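Local coordinates for protein salicylate 5-hydroxylase, large oxygenase component (Ralstonia sp., PDB 7C8Z) that hydroxylates salicylate at carbon 5 to give gentisate, as the oxygenase component of a multicomponent, NADH- and oxygen-dependent enzyme with a Rieske cluster and a mononuclear iron, at residues P45-A48 with Y49-D53; P241-P244 with G245-T249; L265-D268 with A269-H273; D389-V392 with I393-Q397; V424-T427 with L428-G431. All coordinates share one frame; numbering follows the deposited sequence.

In the fold
Along the chain the five local contacts come in numerical order. Interactions 2 to 5 all fall in the catalytic region, with interaction 1 leading into helix 52-63. Interactions 2 and 4, centres about 14 Å apart, supply the protein ligands of the mononuclear iron: two histidines around helix 244-247 and an aspartate on helix 387-402. Interaction 1, centred about 16 Å from interaction 4, touches that helix through Gln397. Interaction 3 is the turn of the hairpin at the edge of the catalytic sheet, and its centre lies about 10 Å from interaction 5, where helix 427-440 starts against the same strands. Interactions 1, 2, 4 and 5 also meet a second subunit, consistent with an active site assembled across subunits.

Interaction 1. Residues P45-A48 with Y49-D53; sequences PFWA and YTRED
Trp47 lies alongside Arg51, both pointing the same way, and the CE3-CZ3 side of its six-membered ring lies against the guanidinium: Trp47 CE3 and CZ3 are each 3.4 Å from Arg51 NH1. The two planes are tilted by 40°, an oblique meeting rather than a flat stack. The indole is swung there by a chi1 of 49°, which sets Trp47 CG between its own N and carbonyl carbon. Pro45 CG rests 3.5 Å above one face of the indole, so a rigid ring backs the broad one. Arginine suits its position because its long aliphatic part can run beside tryptophan, with Arg51 CD 3.6 Å from Trp47 CE3, while its charged end goes on to a salt bridge with Asp53; there Arg51 NE donates to the syn lone pair of Asp53 OD1 over 3.3 Å. The backbone turns tightly, Tyr49 N bonding to Phe46 O at 3.0 Å, and Thr50 OG1 tucks beside Trp47 CA. Arg51 is the N-cap of helix 52-63. Tyr49 stacks on Phe400 of helix 387-402 and bonds through its hydroxyl to Glu236 of helix 232-238, while Phe46 reaches Gly114 of the second subunit, placing the turn between these helices and a neighbour.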
loop_
_atom_site.group_PDB
_atom_site.type_symbol
_atom_site.label_atom_id
_atom_site.label_comp_id
_atom_site.label_asym_id
_atom_site.label_seq_id
_atom_site.Cartn_x
_atom_site.Cartn_y
_atom_site.Cartn_z
ATOM N N PRO A 45 -15.160 14.753 -22.600
ATOM C CA PRO A 45 -15.883 13.822 -21.731
ATOM C C PRO A 45 -14.989 13.306 -20.617
ATOM O O PRO A 45 -13.772 13.180 -20.770
ATOM C CB PRO A 45 -16.290 12.692 -22.682
ATOM C CG PRO A 45 -15.284 12.750 -23.778
ATOM C CD PRO A 45 -14.960 14.206 -23.952
ATOM N N PHE A 46 -15.617 12.996 -19.481
ATOM C CA PHE A 46 -14.853 12.534 -18.328
ATOM C C PHE A 46 -14.108 11.240 -18.629
ATOM O O PHE A 46 -12.996 11.038 -18.127
ATOM C CB PHE A 46 -15.778 12.342 -17.124
ATOM C CG PHE A 46 -16.173 13.625 -16.442
ATOM C CD1 PHE A 46 -15.841 14.854 -16.989
ATOM C CD2 PHE A 46 -16.879 13.597 -15.251
ATOM C CE1 PHE A 46 -16.210 16.031 -16.360
ATOM C CE2 PHE A 46 -17.248 14.767 -14.622
ATOM C CZ PHE A 46 -16.914 15.986 -15.178
ATOM N N TRP A 47 -14.680 10.368 -19.464
ATOM C CA TRP A 47 -14.029 9.092 -19.740
ATOM C C TRP A 47 -12.742 9.238 -20.546
ATOM O O TRP A 47 -12.020 8.248 -20.700
ATOM C CB TRP A 47 -14.990 8.126 -20.443
ATOM C CG TRP A 47 -15.727 8.681 -21.617
ATOM C CD1 TRP A 47 -16.998 9.175 -21.626
ATOM C CD2 TRP A 47 -15.252 8.770 -22.966
ATOM N NE1 TRP A 47 -17.341 9.577 -22.894
ATOM C CE2 TRP A 47 -16.286 9.340 -23.736
ATOM C CE3 TRP A 47 -14.049 8.430 -23.597
ATOM C CZ2 TRP A 47 -16.156 9.577 -25.104
ATOM C CZ3 TRP A 47 -13.922 8.667 -24.952
ATOM C CH2 TRP A 47 -14.971 9.235 -25.693
ATOM N N ALA A 48 -12.452 10.423 -21.090
ATOM C CA ALA A 48 -11.143 10.654 -21.693
ATOM C C ALA A 48 -10.015 10.559 -20.669
ATOM O O ALA A 48 -8.854 10.370 -21.054
ATOM C CB ALA A 48 -11.108 12.019 -22.381
ATOM N N TYR A 49 -10.329 10.679 -19.378
ATOM C CA TYR A 49 -9.338 10.598 -18.315
ATOM C C TYR A 49 -9.397 9.300 -17.525
ATOM O O TYR A 49 -8.495 9.047 -16.720
ATOM C CB TYR A 49 -9.500 11.771 -17.335
ATOM C CG TYR A 49 -9.565 13.140 -17.981
ATOM C CD1 TYR A 49 -8.407 13.846 -18.278
ATOM C CD2 TYR A 49 -10.791 13.733 -18.280
ATOM C CE1 TYR A 49 -8.464 15.097 -18.862
ATOM C CE2 TYR A 49 -10.856 14.986 -18.864
ATOM C CZ TYR A 49 -9.689 15.662 -19.153
ATOM O OH TYR A 49 -9.749 16.905 -19.732
ATOM N N THR A 50 -10.435 8.485 -17.709
ATOM C CA THR A 50 -10.677 7.338 -16.850
ATOM C C THR A 50 -10.573 5.987 -17.550
ATOM O O THR A 50 -10.725 4.957 -16.883
ATOM C CB THR A 50 -12.065 7.457 -16.202
ATOM O OG1 THR A 50 -13.070 7.408 -17.221
ATOM C CG2 THR A 50 -12.190 8.767 -15.436
ATOM N N ARG A 51 -10.296 5.950 -18.853
ATOM C CA ARG A 51 -10.297 4.707 -19.618
ATOM C C ARG A 51 -8.868 4.235 -19.845
ATOM O O ARG A 51 -8.032 4.991 -20.350
ATOM C CB ARG A 51 -11.010 4.885 -20.960
ATOM C CG ARG A 51 -12.504 5.097 -20.844
ATOM C CD ARG A 51 -13.157 5.245 -22.207
ATOM N NE ARG A 51 -12.667 4.272 -23.182
ATOM C CZ ARG A 51 -12.919 4.336 -24.486
ATOM N NH1 ARG A 51 -13.651 5.327 -24.969
ATOM N NH2 ARG A 51 -12.444 3.410 -25.307
ATOM N N GLU A 52 -8.593 2.983 -19.468
ATOM C CA GLU A 52 -7.244 2.438 -19.590
ATOM C C GLU A 52 -6.903 2.028 -21.022
ATOM O O GLU A 52 -5.738 2.118 -21.425
ATOM C CB GLU A 52 -7.078 1.249 -18.639
ATOM C CG GLU A 52 -5.652 0.739 -18.511
ATOM C CD GLU A 52 -4.795 1.607 -17.606
ATOM O OE1 GLU A 52 -5.319 2.589 -17.036
ATOM O OE2 GLU A 52 -3.594 1.302 -17.460
ATOM N N ASP A 53 -7.885 1.582 -21.805
ATOM C CA ASP A 53 -7.614 1.309 -23.215
ATOM C C ASP A 53 -7.203 2.587 -23.936
ATOM O O ASP A 53 -6.256 2.588 -24.737
ATOM C CB ASP A 53 -8.837 0.671 -23.875
ATOM C CG ASP A 53 -10.083 1.508 -23.728
ATOM O OD1 ASP A 53 -10.294 2.085 -22.645
ATOM O OD2 ASP A 53 -10.858 1.587 -24.697
#

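Interaction 2. Residues P241-P244 with G245-T249. With FE (Fe (III) ion), chain J.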
loop_
_atom_site.group_PDB
_atom_site.type_symbol
_atom_site.label_atom_id
_atom_site.label_comp_id
_atom_site.label_asym_id
_atom_site.label_seq_id
_atom_site.Cartn_x
_atom_site.Cartn_y
_atom_site.Cartn_z
ATOM N N PRO A 241 -4.259 29.380 -19.013
ATOM C CA PRO A 241 -3.618 30.681 -18.778
ATOM C C PRO A 241 -4.290 31.551 -17.726
ATOM O O PRO A 241 -3.650 32.459 -17.190
ATOM C CB PRO A 241 -3.674 31.352 -20.160
ATOM C CG PRO A 241 -4.626 30.515 -21.004
ATOM C CD PRO A 241 -5.199 29.427 -20.142
ATOM N N TYR A 242 -5.567 31.322 -17.431
ATOM C CA TYR A 242 -6.295 32.217 -16.542
ATOM C C TYR A 242 -6.572 31.625 -15.168
ATOM O O TYR A 242 -7.145 32.313 -14.317
ATOM C CB TYR A 242 -7.600 32.670 -17.206
ATOM C CG TYR A 242 -8.788 31.748 -17.054
ATOM C CD1 TYR A 242 -8.784 30.469 -17.595
ATOM C CD2 TYR A 242 -9.938 32.181 -16.402
ATOM C CE1 TYR A 242 -9.890 29.640 -17.471
ATOM C CE2 TYR A 242 -11.041 31.366 -16.272
ATOM C CZ TYR A 242 -11.016 30.098 -16.806
ATOM O OH TYR A 242 -12.128 29.298 -16.667
ATOM N N HIS A 243 -6.197 30.378 -14.930
ATOM C CA HIS A 243 -6.226 29.817 -13.583
ATOM C C HIS A 243 -5.182 30.409 -12.630
ATOM O O HIS A 243 -5.501 30.597 -11.449
ATOM C CB HIS A 243 -6.078 28.289 -13.649
ATOM C CG HIS A 243 -4.671 27.799 -13.488
ATOM N ND1 HIS A 243 -3.883 27.440 -14.559
ATOM C CD2 HIS A 243 -3.915 27.598 -12.382
ATOM C CE1 HIS A 243 -2.700 27.048 -14.122
ATOM N NE2 HIS A 243 -2.693 27.136 -12.805
ATOM N N PRO A 244 -3.947 30.735 -13.069
ATOM C CA PRO A 244 -2.938 31.176 -12.082
ATOM C C PRO A 244 -3.344 32.391 -11.269
ATOM O O PRO A 244 -3.059 32.444 -10.066
ATOM C CB PRO A 244 -1.705 31.467 -12.953
ATOM C CG PRO A 244 -1.890 30.629 -14.157
ATOM C CD PRO A 244 -3.358 30.675 -14.422
ATOM N N GLY A 245 -4.007 33.368 -11.881
ATOM C CA GLY A 245 -4.450 34.524 -11.125
ATOM C C GLY A 245 -5.631 34.260 -10.217
ATOM O O GLY A 245 -6.016 35.153 -9.453
ATOM N N LEU A 246 -6.213 33.064 -10.286
ATOM C CA LEU A 246 -7.366 32.699 -9.476
ATOM C C LEU A 246 -7.099 31.547 -8.523
ATOM O O LEU A 246 -7.720 31.490 -7.459
ATOM C CB LEU A 246 -8.560 32.331 -10.374
ATOM C CG LEU A 246 -9.003 33.383 -11.399
ATOM C CD1 LEU A 246 -10.073 32.817 -12.323
ATOM C CD2 LEU A 246 -9.496 34.643 -10.708
ATOM N N LEU A 247 -6.191 30.634 -8.871
ATOM C CA LEU A 247 -5.880 29.493 -8.021
ATOM C C LEU A 247 -4.737 29.815 -7.062
ATOM O O LEU A 247 -4.888 29.665 -5.846
ATOM C CB LEU A 247 -5.536 28.273 -8.887
ATOM C CG LEU A 247 -4.966 27.035 -8.188
ATOM C CD1 LEU A 247 -6.093 26.237 -7.573
ATOM C CD2 LEU A 247 -4.179 26.175 -9.167
ATOM N N HIS A 248 -3.599 30.264 -7.595
ATOM C CA HIS A 248 -2.430 30.618 -6.789
ATOM C C HIS A 248 -2.632 32.014 -6.215
ATOM O O HIS A 248 -2.356 33.015 -6.880
ATOM C CB HIS A 248 -1.152 30.561 -7.621
ATOM C CG HIS A 248 -0.993 29.298 -8.404
ATOM N ND1 HIS A 248 -1.258 28.054 -7.875
ATOM C CD2 HIS A 248 -0.592 29.087 -9.679
ATOM C CE1 HIS A 248 -1.029 27.131 -8.792
ATOM N NE2 HIS A 248 -0.623 27.732 -9.895
ATOM N N THR A 249 -3.087 32.094 -4.964
ATOM C CA THR A 249 -3.304 33.381 -4.313
ATOM C C THR A 249 -2.010 33.991 -3.791
ATOM O O THR A 249 -2.050 34.849 -2.901
ATOM C CB THR A 249 -4.319 33.245 -3.175
ATOM O OG1 THR A 249 -4.128 31.994 -2.504
ATOM C CG2 THR A 249 -5.750 33.331 -3.716
HETATM FE FE FE J . -0.723 26.579 -11.773
HETATM O O HOH W 1 0.878 28.154 -11.955
#
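From CB, which heads away from residues 245-249, the His243 side chain swings its imidazole back beside Leu247 and on to the iron. Pro244 CD sits 3.2 Å above one face of the His243 ring, toward its rim, and Leu247 CB lies in plane at an edge. His243 CD2 meets Leu247 CD2 at 3.5 Å, an apolar contact along one side of the imidazole. His243 ND1 bonds to Asp240 O, and His243 NE2, at the tip, binds the iron at 2.3 Å. His248 answers through its own NE2, 2.2 Å from the metal, with the two ring planes 77° apart; a chi1 of -50° brings its imidazole round to the metal. Water 1 is a further ligand, and Asp389 completes the two-histidine, one-carboxylate facial triad of this enzyme family. One short, weakly bonded helical turn separates the two histidines: His243 O accepts from Leu246 N at 2.8 Å and from Leu247 N at 2.7 Å. Gln134 of the second subunit bonds to Leu246 O, and His133 of that subunit, at its Rieske cluster, packs on His243. Helix 244-247 thus lies between the neighbour's Rieske cluster region and helix 387-402, whose Asp389 and Val392 pack against Leu247.

Interaction 3. Residues L265-D268 with A269-H273; sequences LKMD and AKFRH
Asp268 binds Phe271, Arg272 and His273 within the tight connection of a beta hairpin, a local contact joining strand 263-267, outermost in its sheet within this chain, to strand 274-278 in the catalytic region. A type I turn from Asp268 to Phe271 reverses the chain, closed by a hydrogen bond from Phe271 N to Asp268 O of 3.2 Å; a further backbone bond runs from Asp268 N to His273 O. Phe271, the last residue of the turn, takes a left-handed conformation, phi 67°. Aspartate suits the first position because its short carboxylate folds back over the loop at chi1 77°. Asp268 OD1 receives His273 N at 3.0 Å from above the carboxylate plane, and more weakly Arg272 N. Asp268 OD2 offers the syn lone pair to Arg272 NE at 3.3 Å, a salt bridge with carboxylate and guanidinium planes 15° apart but the acceptor tilted out of the guanidinium plane. Arg272 NH1 bonds to the hydroxyl of Tyr435 on helix 427-440 and NH2 to Phe199 O on helix 196-211, tying the turn to both helices. Before the turn, Met267 crosses Phe271 in an oblique Met-aromatic contact, with Met267 SD 4.0 Å from Phe271 CD1.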
loop_
_atom_site.group_PDB
_atom_site.type_symbol
_atom_site.label_atom_id
_atom_site.label_comp_id
_atom_site.label_asym_id
_atom_site.label_seq_id
_atom_site.Cartn_x
_atom_site.Cartn_y
_atom_site.Cartn_z
ATOM N N LEU A 265 -0.316 34.011 -25.942
ATOM C CA LEU A 265 -0.133 32.568 -25.922
ATOM C C LEU A 265 -0.150 32.051 -27.355
ATOM O O LEU A 265 -1.033 32.413 -28.140
ATOM C CB LEU A 265 -1.183 31.883 -25.041
ATOM C CG LEU A 265 -2.643 32.222 -25.271
ATOM C CD1 LEU A 265 -3.257 31.122 -26.089
ATOM C CD2 LEU A 265 -3.374 32.390 -23.955
ATOM N N LYS A 266 0.838 31.228 -27.695
ATOM C CA LYS A 266 1.023 30.723 -29.046
ATOM C C LYS A 266 1.068 29.201 -29.061
ATOM O O LYS A 266 1.328 28.553 -28.044
ATOM C CB LYS A 266 2.309 31.285 -29.664
ATOM C CG LYS A 266 2.305 32.798 -29.812
ATOM C CD LYS A 266 3.671 33.372 -29.492
ATOM C CE LYS A 266 3.811 34.800 -29.975
ATOM N NZ LYS A 266 5.085 34.965 -30.722
ATOM N N MET A 267 0.802 28.636 -30.238
ATOM C CA MET A 267 0.751 27.196 -30.446
ATOM C C MET A 267 1.504 26.856 -31.724
ATOM O O MET A 267 1.788 27.726 -32.551
ATOM C CB MET A 267 -0.689 26.678 -30.566
ATOM C CG MET A 267 -1.340 26.294 -29.264
ATOM S SD MET A 267 -3.087 25.862 -29.467
ATOM C CE MET A 267 -3.773 27.436 -29.972
ATOM N N ASP A 268 1.826 25.577 -31.884
ATOM C CA ASP A 268 2.406 25.112 -33.131
ATOM C C ASP A 268 1.285 24.755 -34.105
ATOM O O ASP A 268 0.099 24.897 -33.803
ATOM C CB ASP A 268 3.367 23.946 -32.884
ATOM C CG ASP A 268 2.654 22.626 -32.642
ATOM O OD1 ASP A 268 1.633 22.615 -31.924
ATOM O OD2 ASP A 268 3.136 21.591 -33.155
ATOM N N ALA A 269 1.669 24.263 -35.284
ATOM C CA ALA A 269 0.696 24.055 -36.353
ATOM C C ALA A 269 -0.382 23.063 -35.941
ATOM O O ALA A 269 -1.560 23.245 -36.267
ATOM C CB ALA A 269 1.404 23.585 -37.624
ATOM N N LYS A 270 -0.008 22.016 -35.215
ATOM C CA LYS A 270 -0.930 20.941 -34.886
ATOM C C LYS A 270 -1.602 21.121 -33.527
ATOM O O LYS A 270 -2.294 20.206 -33.069
ATOM C CB LYS A 270 -0.194 19.597 -34.922
ATOM C CG LYS A 270 0.394 19.246 -36.282
ATOM C CD LYS A 270 0.345 17.746 -36.531
ATOM C CE LYS A 270 -0.973 17.327 -37.174
ATOM N NZ LYS A 270 -1.129 15.844 -37.224
ATOM N N PHE A 271 -1.415 22.273 -32.877
ATOM C CA PHE A 271 -2.055 22.641 -31.615
ATOM C C PHE A 271 -1.595 21.780 -30.445
ATOM O O PHE A 271 -2.241 21.788 -29.386
ATOM C CB PHE A 271 -3.585 22.577 -31.694
ATOM C CG PHE A 271 -4.169 23.335 -32.845
ATOM C CD1 PHE A 271 -3.703 24.598 -33.172
ATOM C CD2 PHE A 271 -5.199 22.790 -33.595
ATOM C CE1 PHE A 271 -4.247 25.300 -34.233
ATOM C CE2 PHE A 271 -5.747 23.486 -34.657
ATOM C CZ PHE A 271 -5.270 24.744 -34.975
ATOM N N ARG A 272 -0.503 21.031 -30.598
ATOM C CA ARG A 272 -0.048 20.141 -29.539
ATOM C C ARG A 272 0.901 20.837 -28.568
ATOM O O ARG A 272 0.764 20.690 -27.349
ATOM C CB ARG A 272 0.618 18.903 -30.151
ATOM C CG ARG A 272 1.662 19.235 -31.199
ATOM C CD ARG A 272 2.047 18.028 -32.025
ATOM N NE ARG A 272 3.198 18.326 -32.871
ATOM C CZ ARG A 272 3.698 17.486 -33.766
ATOM N NH1 ARG A 272 3.142 16.293 -33.935
ATOM N NH2 ARG A 272 4.752 17.838 -34.491
ATOM N N HIS A 273 1.877 21.576 -29.086
ATOM C CA HIS A 273 2.809 22.305 -28.241
ATOM C C HIS A 273 2.307 23.725 -28.040
ATOM O O HIS A 273 1.591 24.271 -28.882
ATOM C CB HIS A 273 4.210 22.325 -28.856
ATOM C CG HIS A 273 4.625 21.027 -29.475
ATOM N ND1 HIS A 273 4.232 19.802 -28.980
ATOM C CD2 HIS A 273 5.401 20.766 -30.553
ATOM C CE1 HIS A 273 4.750 18.843 -29.725
ATOM N NE2 HIS A 273 5.463 19.400 -30.687
#

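Interaction 4. Residues D389-V392 with I393-Q397; sequences DGEV and IEWSQ. With FE (Fe (III) ion), chain J.
One face of the Trp395 indole is covered by Glu391, one helical turn back: Glu391 O lies 3.0 Å above the ring plane, over the five-membered ring of Trp395, and on this same face Glu391 CB makes a CH-pi contact 4.0 Å from the six-membered ring's centroid. A chi1 of -54° lays the indole back along the helix. Arg119 of the second subunit adds a cation-pi contact. The Asp389 carboxylate meets the iron through one oxygen, OD1 at 2.2 Å with OD2 at 3.1 Å, alongside water 1, His243 and His248. The frame is a regular alpha-helix, 387-402, with i to i+4 bonds such as Trp395 N to Glu391 O. Val392 O takes two donors from opposite faces of its carbonyl plane, Ser396 N at 2.9 Å and Ser396 OG at 2.7 Å; serine suits this buried spot because its hydroxyl can bond back to its own helix. Ile393 offers an apolar surface to Leu233 and Met234 of helix 232-238.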
loop_
_atom_site.group_PDB
_atom_site.type_symbol
_atom_site.label_atom_id
_atom_site.label_comp_id
_atom_site.label_asym_id
_atom_site.label_seq_id
_atom_site.Cartn_x
_atom_site.Cartn_y
_atom_site.Cartn_z
ATOM N N ASP A 389 -1.190 22.936 -7.836
ATOM C CA ASP A 389 -1.381 22.303 -9.136
ATOM C C ASP A 389 -1.606 20.805 -8.987
ATOM O O ASP A 389 -2.584 20.254 -9.510
ATOM C CB ASP A 389 -0.179 22.587 -10.035
ATOM C CG ASP A 389 -0.053 24.054 -10.384
ATOM O OD1 ASP A 389 -1.086 24.670 -10.733
ATOM O OD2 ASP A 389 1.073 24.595 -10.301
ATOM N N GLY A 390 -0.698 20.125 -8.288
ATOM C CA GLY A 390 -0.895 18.712 -8.022
ATOM C C GLY A 390 -2.189 18.438 -7.280
ATOM O O GLY A 390 -2.894 17.464 -7.576
ATOM N N GLU A 391 -2.532 19.300 -6.316
ATOM C CA GLU A 391 -3.770 19.080 -5.570
ATOM C C GLU A 391 -4.983 19.101 -6.498
ATOM O O GLU A 391 -5.800 18.168 -6.496
ATOM C CB GLU A 391 -3.914 20.123 -4.462
ATOM C CG GLU A 391 -2.766 20.156 -3.445
ATOM C CD GLU A 391 -2.778 19.007 -2.445
ATOM O OE1 GLU A 391 -3.136 17.867 -2.815
ATOM O OE2 GLU A 391 -2.427 19.255 -1.273
ATOM N N VAL A 392 -5.099 20.144 -7.328
ATOM C CA VAL A 392 -6.284 20.267 -8.176
ATOM C C VAL A 392 -6.287 19.193 -9.253
ATOM O O VAL A 392 -7.357 18.748 -9.682
ATOM C CB VAL A 392 -6.419 21.680 -8.787
ATOM C CG1 VAL A 392 -6.436 22.730 -7.693
ATOM C CG2 VAL A 392 -5.321 21.963 -9.817
ATOM N N ILE A 393 -5.111 18.740 -9.697
ATOM C CA ILE A 393 -5.075 17.670 -10.690
ATOM C C ILE A 393 -5.607 16.373 -10.088
ATOM O O ILE A 393 -6.430 15.672 -10.698
ATOM C CB ILE A 393 -3.651 17.520 -11.252
ATOM C CG1 ILE A 393 -3.362 18.669 -12.217
ATOM C CG2 ILE A 393 -3.467 16.176 -11.951
ATOM C CD1 ILE A 393 -2.003 18.609 -12.838
ATOM N N GLU A 394 -5.176 16.050 -8.867
ATOM C CA GLU A 394 -5.708 14.867 -8.196
ATOM C C GLU A 394 -7.219 14.975 -8.006
ATOM O O GLU A 394 -7.962 14.029 -8.300
ATOM C CB GLU A 394 -5.012 14.669 -6.848
ATOM C CG GLU A 394 -5.450 13.416 -6.115
ATOM C CD GLU A 394 -4.601 13.120 -4.891
ATOM O OE1 GLU A 394 -3.790 13.988 -4.505
ATOM O OE2 GLU A 394 -4.745 12.016 -4.321
ATOM N N TRP A 395 -7.694 16.136 -7.540
ATOM C CA TRP A 395 -9.121 16.280 -7.256
ATOM C C TRP A 395 -9.949 16.216 -8.538
ATOM O O TRP A 395 -11.057 15.662 -8.546
ATOM C CB TRP A 395 -9.379 17.582 -6.493
ATOM C CG TRP A 395 -8.538 17.722 -5.249
ATOM C CD1 TRP A 395 -7.879 16.725 -4.591
ATOM C CD2 TRP A 395 -8.257 18.929 -4.525
ATOM N NE1 TRP A 395 -7.209 17.233 -3.506
ATOM C CE2 TRP A 395 -7.421 18.584 -3.445
ATOM C CE3 TRP A 395 -8.629 20.265 -4.685
ATOM C CZ2 TRP A 395 -6.960 19.526 -2.525
ATOM C CZ3 TRP A 395 -8.167 21.198 -3.773
ATOM C CH2 TRP A 395 -7.344 20.825 -2.708
ATOM N N SER A 396 -9.419 16.758 -9.635
ATOM C CA SER A 396 -10.095 16.640 -10.919
ATOM C C SER A 396 -10.188 15.185 -11.354
ATOM O O SER A 396 -11.222 14.750 -11.876
ATOM C CB SER A 396 -9.355 17.467 -11.964
ATOM O OG SER A 396 -9.268 18.817 -11.550
ATOM N N GLN A 397 -9.115 14.413 -11.150
ATOM C CA GLN A 397 -9.176 12.993 -11.485
ATOM C C GLN A 397 -10.246 12.281 -10.665
ATOM O O GLN A 397 -10.976 11.425 -11.188
ATOM C CB GLN A 397 -7.816 12.336 -11.269
ATOM C CG GLN A 397 -7.792 10.861 -11.645
ATOM C CD GLN A 397 -8.082 10.620 -13.113
ATOM O OE1 GLN A 397 -7.708 11.418 -13.974
ATOM N NE2 GLN A 397 -8.750 9.512 -13.406
HETATM FE FE FE J . -0.723 26.579 -11.773
HETATM O O HOH W 1 0.878 28.154 -11.955
#

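Interaction 5. Residues V424-T427 with L428-G431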
loop_
_atom_site.group_PDB
_atom_site.type_symbol
_atom_site.label_atom_id
_atom_site.label_comp_id
_atom_site.label_asym_id
_atom_site.label_seq_id
_atom_site.Cartn_x
_atom_site.Cartn_y
_atom_site.Cartn_z
ATOM N N VAL A 424 -7.204 35.214 -21.421
ATOM C CA VAL A 424 -8.542 34.852 -20.983
ATOM C C VAL A 424 -9.161 33.899 -21.985
ATOM O O VAL A 424 -10.144 34.233 -22.653
ATOM C CB VAL A 424 -9.419 36.106 -20.799
ATOM C CG1 VAL A 424 -10.594 35.792 -19.901
ATOM C CG2 VAL A 424 -8.590 37.273 -20.257
ATOM N N THR A 425 -8.608 32.699 -22.075
ATOM C CA THR A 425 -9.111 31.754 -23.050
ATOM C C THR A 425 -8.632 30.367 -22.668
ATOM O O THR A 425 -7.579 30.211 -22.049
ATOM C CB THR A 425 -8.664 32.122 -24.470
ATOM O OG1 THR A 425 -8.967 31.041 -25.358
ATOM C CG2 THR A 425 -7.168 32.418 -24.509
ATOM N N GLU A 426 -9.422 29.362 -23.037
ATOM C CA GLU A 426 -9.018 27.971 -22.900
ATOM C C GLU A 426 -8.613 27.370 -24.241
ATOM O O GLU A 426 -8.724 26.156 -24.443
ATOM C CB GLU A 426 -10.137 27.161 -22.243
ATOM C CG GLU A 426 -10.428 27.606 -20.821
ATOM C CD GLU A 426 -11.509 26.788 -20.150
ATOM O OE1 GLU A 426 -11.159 25.850 -19.402
ATOM O OE2 GLU A 426 -12.704 27.082 -20.363
ATOM N N THR A 427 -8.111 28.207 -25.153
ATOM C CA THR A 427 -7.871 27.766 -26.521
ATOM C C THR A 427 -6.742 26.746 -26.606
ATOM O O THR A 427 -6.751 25.899 -27.506
ATOM C CB THR A 427 -7.571 28.970 -27.420
ATOM O OG1 THR A 427 -7.329 28.529 -28.762
ATOM C CG2 THR A 427 -6.365 29.733 -26.911
ATOM N N LEU A 428 -5.772 26.797 -25.690
ATOM C CA LEU A 428 -4.689 25.820 -25.737
ATOM C C LEU A 428 -5.195 24.420 -25.414
ATOM O O LEU A 428 -4.767 23.439 -26.032
ATOM C CB LEU A 428 -3.574 26.219 -24.774
ATOM C CG LEU A 428 -2.922 27.582 -24.981
ATOM C CD1 LEU A 428 -1.718 27.750 -24.070
ATOM C CD2 LEU A 428 -2.520 27.743 -26.425
ATOM N N ILE A 429 -6.135 24.311 -24.478
ATOM C CA ILE A 429 -6.716 23.012 -24.165
ATOM C C ILE A 429 -7.605 22.536 -25.308
ATOM O O ILE A 429 -7.624 21.345 -25.645
ATOM C CB ILE A 429 -7.478 23.087 -22.831
ATOM C CG1 ILE A 429 -6.588 23.727 -21.764
ATOM C CG2 ILE A 429 -7.932 21.702 -22.399
ATOM C CD1 ILE A 429 -7.252 23.889 -20.418
ATOM N N ARG A 430 -8.355 23.454 -25.918
ATOM C CA ARG A 430 -9.188 23.083 -27.057
ATOM C C ARG A 430 -8.335 22.585 -28.217
ATOM O O ARG A 430 -8.692 21.611 -28.889
ATOM C CB ARG A 430 -10.056 24.270 -27.478
ATOM C CG ARG A 430 -11.222 24.500 -26.529
ATOM C CD ARG A 430 -12.164 25.616 -26.964
ATOM N NE ARG A 430 -11.488 26.848 -27.355
ATOM C CZ ARG A 430 -11.440 27.933 -26.591
ATOM N NH1 ARG A 430 -12.011 27.925 -25.392
ATOM N NH2 ARG A 430 -10.819 29.022 -27.018
ATOM N N GLY A 431 -7.185 23.219 -28.447
ATOM C CA GLY A 431 -6.286 22.733 -29.477
ATOM C C GLY A 431 -5.648 21.409 -29.111
ATOM O O GLY A 431 -5.504 20.520 -29.960
#
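Arg430 folds its guanidinium over the start of its own helix, one face lying on Thr427 CA, 3.1 Å from the plane, and on the carbonyl carbon of Glu426. A bend at chi3 (-48°) turns the group back over the backbone, where Arg430 NH1 comes 3.7 Å from Glu426 CB. NH2 reaches the hydroxyl of Thr425 in a weak hydrogen bond, Arg430 NH2 to Thr425 OG1 3.2 Å, and the same oxygen weakly accepts Thr427 N at 3.0 Å. Threonine suits this place, its one hydroxyl lying where it can weakly accept from both. The setting is the N-terminus of helix 427-440, with Glu426 as the N-cap residue. The first regular turn is fastened by Arg430 N to Glu426 O at 3.1 Å and Gly431 N to Thr427 O at 2.9 Å. Further out, Arg430 donates through NH1 to Met412 O and through NH2 to Glu416 O, so the buried guanidinium is met by several backbone oxygens. Glu426 turns its carboxylate elsewhere, to a salt bridge with Arg113 of the second subunit, and Thr427 OG1 bonds to Gly418 N and Glu416 O. Leu428 packs its apolar branches on Leu265 and Met267 of strand 263-267.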